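Local coordinates for lactate racemase (Thermoanaerobacterium thermosaccharolyticum, PDB 2YJG), which interconverts the D- and L-isomers of lactate, using a nickel pincer cofactor derived from nicotinic acid mononucleotide, at residues H174-P188 with A210-M224. Numbering follows the deposited sequence.
Sequences HFFAGFSGGRKSILP and ARTGVLENNPIHRDM. With SO4 (sulfate ion), chain E; EDO (1,2-ethanediol), chain F.
The guanidinium of R183 has M224 SD over one face, and H221 ND1 lies at its edge. The H221 ring carries L215 CD2 over the centre of one face and meets R183 NE in its own plane. The F176 ring takes H174 NE2 over its centre, 3.4 Å above the plane, and CD1 packs on I220 CD1. The pairs R183-H221 and F176-I220 join the loop 174-188 to the N-terminal turns of helix 219-230, capped by N218. By similarity, H174 is a proton donor/acceptor and K184 carries the nickel cofactor covalently. In this apoprotein K184 NZ instead hydrogen-bonds 1,2-ethanediol O1, while G181 N holds a sulfate that R75 also binds; both small molecules probably come from the crystallisation liquor.

R183 NE donates to H221 ND1 at 2.9 Å, and NH2 bonds the same atom at a poorer angle. The two planes stand 62° apart. CG of R183 sits between its backbone N and carbonyl carbon (chi1 73°), which sets it 3.3 Å from M224 CB. The far end turns back on its own loop: NH1 and NH2 share F179 O, and NH1 also reaches G181 O. A leucine at R183 would probably leave H221 ND1 and F179 O without these donors and free the glycine-rich turn to shift. M224 runs beside K184, with SD 3.7 Å from K184 CG.

At G178 a side chain would clash with V214 O, and G178 O accepts from G213 N. N218 is the N-cap: OD1 accepts from I220 N. Its ND2 donates to V214 O and, nearly straight at 170°, to F176 O 2.9 Å away.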
loop_
_atom_site.group_PDB
_atom_site.type_symbol
_atom_site.label_atom_id
_atom_site.label_comp_id
_atom_site.label_asym_id
_atom_site.label_seq_id
_atom_site.Cartn_x
_atom_site.Cartn_y
_atom_site.Cartn_z
ATOM N N HIS A 174 -21.087 -4.625 -23.203
ATOM C CA HIS A 174 -21.483 -5.521 -22.096
ATOM C C HIS A 174 -22.778 -6.207 -22.460
ATOM O O HIS A 174 -23.778 -5.543 -22.885
ATOM C CB HIS A 174 -21.576 -4.732 -20.786
ATOM C CG HIS A 174 -22.024 -5.565 -19.637
ATOM N ND1 HIS A 174 -21.191 -5.988 -18.617
ATOM C CD2 HIS A 174 -23.245 -6.079 -19.368
ATOM C CE1 HIS A 174 -21.902 -6.729 -17.768
ATOM N NE2 HIS A 174 -23.142 -6.795 -18.211
ATOM N N PHE A 175 -22.804 -7.518 -22.286
ATOM C CA PHE A 175 -23.850 -8.341 -22.857
ATOM C C PHE A 175 -25.271 -8.181 -22.271
ATOM O O PHE A 175 -26.237 -8.705 -22.863
ATOM C CB PHE A 175 -23.446 -9.796 -22.903
ATOM C CG PHE A 175 -23.392 -10.530 -21.556
ATOM C CD1 PHE A 175 -22.910 -9.913 -20.402
ATOM C CD2 PHE A 175 -23.758 -11.860 -21.490
ATOM C CE1 PHE A 175 -22.861 -10.601 -19.243
ATOM C CE2 PHE A 175 -23.681 -12.572 -20.298
ATOM C CZ PHE A 175 -23.180 -11.901 -19.176
ATOM N N PHE A 176 -25.410 -7.517 -21.127
ATOM C CA PHE A 176 -26.780 -7.100 -20.711
ATOM C C PHE A 176 -26.950 -5.661 -20.251
ATOM O O PHE A 176 -28.055 -5.198 -20.262
ATOM C CB PHE A 176 -27.408 -8.079 -19.685
ATOM C CG PHE A 176 -26.626 -8.274 -18.438
ATOM C CD1 PHE A 176 -26.780 -7.400 -17.374
ATOM C CD2 PHE A 176 -25.807 -9.398 -18.275
ATOM C CE1 PHE A 176 -26.096 -7.583 -16.174
ATOM C CE2 PHE A 176 -25.117 -9.610 -17.078
ATOM C CZ PHE A 176 -25.243 -8.710 -16.026
ATOM N N ALA A 177 -25.898 -4.979 -19.812
ATOM C CA ALA A 177 -25.955 -3.554 -19.522
ATOM C C ALA A 177 -25.636 -2.667 -20.730
ATOM O O ALA A 177 -25.624 -1.458 -20.612
ATOM C CB ALA A 177 -24.974 -3.197 -18.378
ATOM N N GLY A 178 -25.359 -3.278 -21.881
ATOM C CA GLY A 178 -25.120 -2.536 -23.129
ATOM C C GLY A 178 -23.674 -2.181 -23.278
ATOM O O GLY A 178 -22.986 -2.633 -24.214
ATOM N N PHE A 179 -23.208 -1.341 -22.355
ATOM C CA PHE A 179 -21.790 -1.004 -22.253
ATOM C C PHE A 179 -21.380 -0.916 -20.802
ATOM O O PHE A 179 -22.206 -0.703 -19.938
ATOM C CB PHE A 179 -21.489 0.365 -22.918
ATOM C CG PHE A 179 -21.805 0.417 -24.366
ATOM C CD1 PHE A 179 -23.070 0.703 -24.823
ATOM C CD2 PHE A 179 -20.795 0.281 -25.280
ATOM C CE1 PHE A 179 -23.350 0.734 -26.211
ATOM C CE2 PHE A 179 -21.022 0.320 -26.657
ATOM C CZ PHE A 179 -22.323 0.558 -27.139
ATOM N N SER A 180 -20.078 -1.028 -20.563
ATOM C CA SER A 180 -19.483 -0.696 -19.280
ATOM C C SER A 180 -19.343 0.807 -19.091
ATOM O O SER A 180 -19.595 1.599 -20.023
ATOM C CB SER A 180 -18.119 -1.407 -19.164
ATOM O OG SER A 180 -17.117 -0.798 -19.968
ATOM N N GLY A 181 -18.956 1.202 -17.885
ATOM C CA GLY A 181 -18.609 2.601 -17.564
ATOM C C GLY A 181 -19.749 3.548 -17.185
ATOM O O GLY A 181 -20.853 3.127 -16.865
ATOM N N GLY A 182 -19.406 4.816 -17.133
ATOM C CA GLY A 182 -20.316 5.903 -16.767
ATOM C C GLY A 182 -20.983 5.543 -15.452
ATOM O O GLY A 182 -20.286 5.178 -14.468
ATOM N N ARG A 183 -22.300 5.537 -15.471
ATOM C CA ARG A 183 -23.183 5.225 -14.350
ATOM C C ARG A 183 -22.904 3.956 -13.565
ATOM O O ARG A 183 -23.285 3.845 -12.464
ATOM C CB ARG A 183 -24.657 5.214 -14.816
ATOM C CG ARG A 183 -25.067 4.022 -15.660
ATOM C CD ARG A 183 -24.235 3.767 -16.953
ATOM N NE ARG A 183 -24.755 2.721 -17.835
ATOM C CZ ARG A 183 -24.052 1.749 -18.393
ATOM N NH1 ARG A 183 -22.756 1.654 -18.281
ATOM N NH2 ARG A 183 -24.655 0.883 -19.139
ATOM N N LYS A 184 -22.240 3.004 -14.170
ATOM C CA LYS A 184 -21.895 1.753 -13.456
ATOM C C LYS A 184 -20.943 1.922 -12.272
ATOM O O LYS A 184 -20.826 1.030 -11.397
ATOM C CB LYS A 184 -21.361 0.664 -14.412
ATOM C CG LYS A 184 -22.459 -0.139 -15.055
ATOM C CD LYS A 184 -21.998 -1.443 -15.754
ATOM C CE LYS A 184 -21.809 -2.567 -14.774
ATOM N NZ LYS A 184 -21.519 -3.795 -15.523
ATOM N N SER A 185 -20.240 3.039 -12.239
ATOM C CA SER A 185 -19.465 3.390 -11.043
ATOM C C SER A 185 -20.388 3.544 -9.803
ATOM O O SER A 185 -19.913 3.415 -8.679
ATOM C CB SER A 185 -18.642 4.653 -11.288
ATOM O OG SER A 185 -17.668 4.420 -12.295
ATOM N N ILE A 186 -21.666 3.879 -10.007
ATOM C CA ILE A 186 -22.606 4.018 -8.920
ATOM C C ILE A 186 -23.345 2.715 -8.661
ATOM O O ILE A 186 -23.262 2.195 -7.564
ATOM C CB ILE A 186 -23.613 5.137 -9.138
ATOM C CG1 ILE A 186 -22.885 6.427 -9.537
ATOM C CG2 ILE A 186 -24.580 5.234 -7.938
ATOM C CD1 ILE A 186 -21.960 7.062 -8.441
ATOM N N LEU A 187 -24.040 2.186 -9.674
ATOM C CA LEU A 187 -24.780 0.945 -9.523
ATOM C C LEU A 187 -24.335 0.040 -10.688
ATOM O O LEU A 187 -24.608 0.342 -11.838
ATOM C CB LEU A 187 -26.283 1.226 -9.570
ATOM C CG LEU A 187 -27.275 0.067 -9.479
ATOM C CD1 LEU A 187 -27.171 -0.669 -8.156
ATOM C CD2 LEU A 187 -28.733 0.511 -9.779
ATOM N N PRO A 188 -23.589 -1.043 -10.397
ATOM C CA PRO A 188 -23.361 -1.602 -9.082
ATOM C C PRO A 188 -22.197 -1.075 -8.227
ATOM O O PRO A 188 -22.073 -1.476 -7.057
ATOM C CB PRO A 188 -23.153 -3.072 -9.397
ATOM C CG PRO A 188 -22.409 -3.060 -10.815
ATOM C CD PRO A 188 -22.861 -1.779 -11.461
ATOM N N ALA A 210 -32.110 -5.768 -22.803
ATOM C CA ALA A 210 -30.985 -6.050 -21.931
ATOM C C ALA A 210 -30.000 -6.907 -22.736
ATOM O O ALA A 210 -29.978 -8.137 -22.621
ATOM C CB ALA A 210 -31.505 -6.803 -20.644
ATOM N N ARG A 211 -29.300 -6.247 -23.658
ATOM C CA ARG A 211 -28.460 -6.924 -24.654
ATOM C C ARG A 211 -27.194 -6.102 -24.952
ATOM O O ARG A 211 -27.116 -4.899 -24.669
ATOM C CB ARG A 211 -29.208 -7.069 -25.968
ATOM C CG ARG A 211 -30.361 -8.062 -25.946
ATOM C CD ARG A 211 -30.038 -9.413 -25.595
ATOM N NE ARG A 211 -31.282 -10.169 -25.777
ATOM C CZ ARG A 211 -32.263 -10.209 -24.882
ATOM N NH1 ARG A 211 -32.102 -9.650 -23.672
ATOM N NH2 ARG A 211 -33.377 -10.888 -25.188
ATOM N N THR A 212 -26.228 -6.770 -25.566
ATOM C CA THR A 212 -24.950 -6.101 -25.922
ATOM C C THR A 212 -25.163 -4.869 -26.765
ATOM O O THR A 212 -25.845 -4.916 -27.774
ATOM C CB THR A 212 -24.117 -7.061 -26.701
ATOM O OG1 THR A 212 -24.164 -8.329 -26.043
ATOM C CG2 THR A 212 -22.672 -6.636 -26.758
ATOM N N GLY A 213 -24.524 -3.783 -26.332
ATOM C CA GLY A 213 -24.548 -2.529 -27.012
ATOM C C GLY A 213 -25.865 -1.772 -27.071
ATOM O O GLY A 213 -25.990 -0.800 -27.847
ATOM N N VAL A 214 -26.833 -2.213 -26.286
ATOM C CA VAL A 214 -28.149 -1.568 -26.151
ATOM C C VAL A 214 -28.338 -0.832 -24.829
ATOM O O VAL A 214 -28.239 -1.435 -23.731
ATOM C CB VAL A 214 -29.288 -2.632 -26.313
ATOM C CG1 VAL A 214 -30.639 -1.906 -26.198
ATOM C CG2 VAL A 214 -29.138 -3.349 -27.651
ATOM N N LEU A 215 -28.571 0.488 -24.919
ATOM C CA LEU A 215 -28.815 1.333 -23.784
ATOM C C LEU A 215 -30.275 1.820 -23.773
ATOM O O LEU A 215 -30.919 1.796 -22.758
ATOM C CB LEU A 215 -27.894 2.543 -23.868
ATOM C CG LEU A 215 -26.368 2.283 -23.770
ATOM C CD1 LEU A 215 -25.501 3.556 -23.807
ATOM C CD2 LEU A 215 -26.032 1.518 -22.497
ATOM N N GLU A 216 -30.796 2.248 -24.913
ATOM C CA GLU A 216 -32.138 2.817 -24.923
ATOM C C GLU A 216 -33.173 1.737 -24.690
ATOM O O GLU A 216 -33.165 0.674 -25.336
ATOM C CB GLU A 216 -32.391 3.568 -26.211
ATOM C CG GLU A 216 -31.591 4.857 -26.237
ATOM C CD GLU A 216 -31.629 5.588 -27.560
ATOM O OE1 GLU A 216 -32.738 6.032 -27.956
ATOM O OE2 GLU A 216 -30.510 5.798 -28.140
ATOM N N ASN A 217 -34.043 2.001 -23.721
ATOM C CA ASN A 217 -35.148 1.088 -23.350
ATOM C C ASN A 217 -34.648 -0.112 -22.560
ATOM O O ASN A 217 -35.422 -1.055 -22.278
ATOM C CB ASN A 217 -35.958 0.657 -24.581
ATOM C CG ASN A 217 -37.445 0.742 -24.355
ATOM O OD1 ASN A 217 -38.245 -0.021 -24.956
ATOM N ND2 ASN A 217 -37.847 1.662 -23.476
ATOM N N ASN A 218 -33.351 -0.095 -22.241
ATOM C CA ASN A 218 -32.710 -1.137 -21.392
ATOM C C ASN A 218 -32.995 -0.822 -19.933
ATOM O O ASN A 218 -32.525 0.199 -19.423
ATOM C CB ASN A 218 -31.176 -1.236 -21.638
ATOM C CG ASN A 218 -30.513 -2.302 -20.821
ATOM O OD1 ASN A 218 -31.072 -2.759 -19.816
ATOM N ND2 ASN A 218 -29.351 -2.806 -21.297
ATOM N N PRO A 219 -33.814 -1.653 -19.261
ATOM C CA PRO A 219 -34.264 -1.242 -17.928
ATOM C C PRO A 219 -33.174 -1.295 -16.869
ATOM O O PRO A 219 -33.291 -0.595 -15.886
ATOM C CB PRO A 219 -35.348 -2.271 -17.609
ATOM C CG PRO A 219 -34.953 -3.489 -18.368
ATOM C CD PRO A 219 -34.431 -2.939 -19.648
ATOM N N ILE A 220 -32.148 -2.121 -17.082
ATOM C CA ILE A 220 -30.998 -2.217 -16.176
ATOM C C ILE A 220 -30.291 -0.879 -16.202
ATOM O O ILE A 220 -30.040 -0.233 -15.175
ATOM C CB ILE A 220 -29.984 -3.362 -16.591
ATOM C CG1 ILE A 220 -30.693 -4.690 -16.507
ATOM C CG2 ILE A 220 -28.804 -3.341 -15.628
ATOM C CD1 ILE A 220 -30.087 -5.912 -17.176
ATOM N N HIS A 221 -30.039 -0.433 -17.414
ATOM C CA HIS A 221 -29.407 0.853 -17.691
ATOM C C HIS A 221 -30.242 2.011 -17.185
ATOM O O HIS A 221 -29.736 2.968 -16.565
ATOM C CB HIS A 221 -29.159 0.977 -19.175
ATOM C CG HIS A 221 -28.571 2.286 -19.577
ATOM N ND1 HIS A 221 -27.317 2.695 -19.175
ATOM C CD2 HIS A 221 -29.082 3.283 -20.322
ATOM C CE1 HIS A 221 -27.078 3.884 -19.690
ATOM N NE2 HIS A 221 -28.133 4.263 -20.393
ATOM N N ARG A 222 -31.552 1.926 -17.354
ATOM C CA ARG A 222 -32.434 2.979 -16.816
ATOM C C ARG A 222 -32.299 3.168 -15.300
ATOM O O ARG A 222 -32.230 4.303 -14.818
ATOM C CB ARG A 222 -33.908 2.637 -17.186
ATOM C CG ARG A 222 -34.911 3.686 -16.707
ATOM C CD ARG A 222 -36.415 3.329 -17.006
ATOM N NE ARG A 222 -37.332 4.350 -16.449
ATOM C CZ ARG A 222 -38.659 4.198 -16.261
ATOM N NH1 ARG A 222 -39.283 3.050 -16.538
ATOM N NH2 ARG A 222 -39.377 5.208 -15.773
ATOM N N ASP A 223 -32.309 2.073 -14.538
ATOM C CA ASP A 223 -32.073 2.151 -13.077
ATOM C C ASP A 223 -30.697 2.710 -12.743
ATOM O O ASP A 223 -30.584 3.506 -11.799
ATOM C CB ASP A 223 -32.342 0.790 -12.372
ATOM C CG ASP A 223 -33.833 0.626 -11.952
ATOM O OD1 ASP A 223 -34.719 1.419 -12.429
ATOM O OD2 ASP A 223 -34.080 -0.263 -11.152
ATOM N N MET A 224 -29.655 2.326 -13.514
ATOM C CA MET A 224 -28.308 2.795 -13.263
ATOM C C MET A 224 -28.181 4.291 -13.474
ATOM O O MET A 224 -27.499 4.989 -12.713
ATOM C CB MET A 224 -27.330 2.049 -14.187
ATOM C CG MET A 224 -27.234 0.521 -13.963
ATOM S SD MET A 224 -26.170 -0.175 -15.278
ATOM C CE MET A 224 -25.860 -1.895 -14.658
HETATM S S SO4 E . -17.716 -1.391 -14.915
HETATM O O1 SO4 E . -17.942 -0.228 -14.055
HETATM O O2 SO4 E . -16.273 -1.393 -15.254
HETATM O O3 SO4 E . -18.068 -2.708 -14.311
HETATM O O4 SO4 E . -18.571 -1.146 -16.026
HETATM C C1 EDO F . -20.960 -7.130 -13.667
HETATM O O1 EDO F . -21.231 -5.725 -13.720
HETATM C C2 EDO F . -22.067 -7.913 -14.333
HETATM O O2 EDO F . -22.536 -8.900 -13.411
#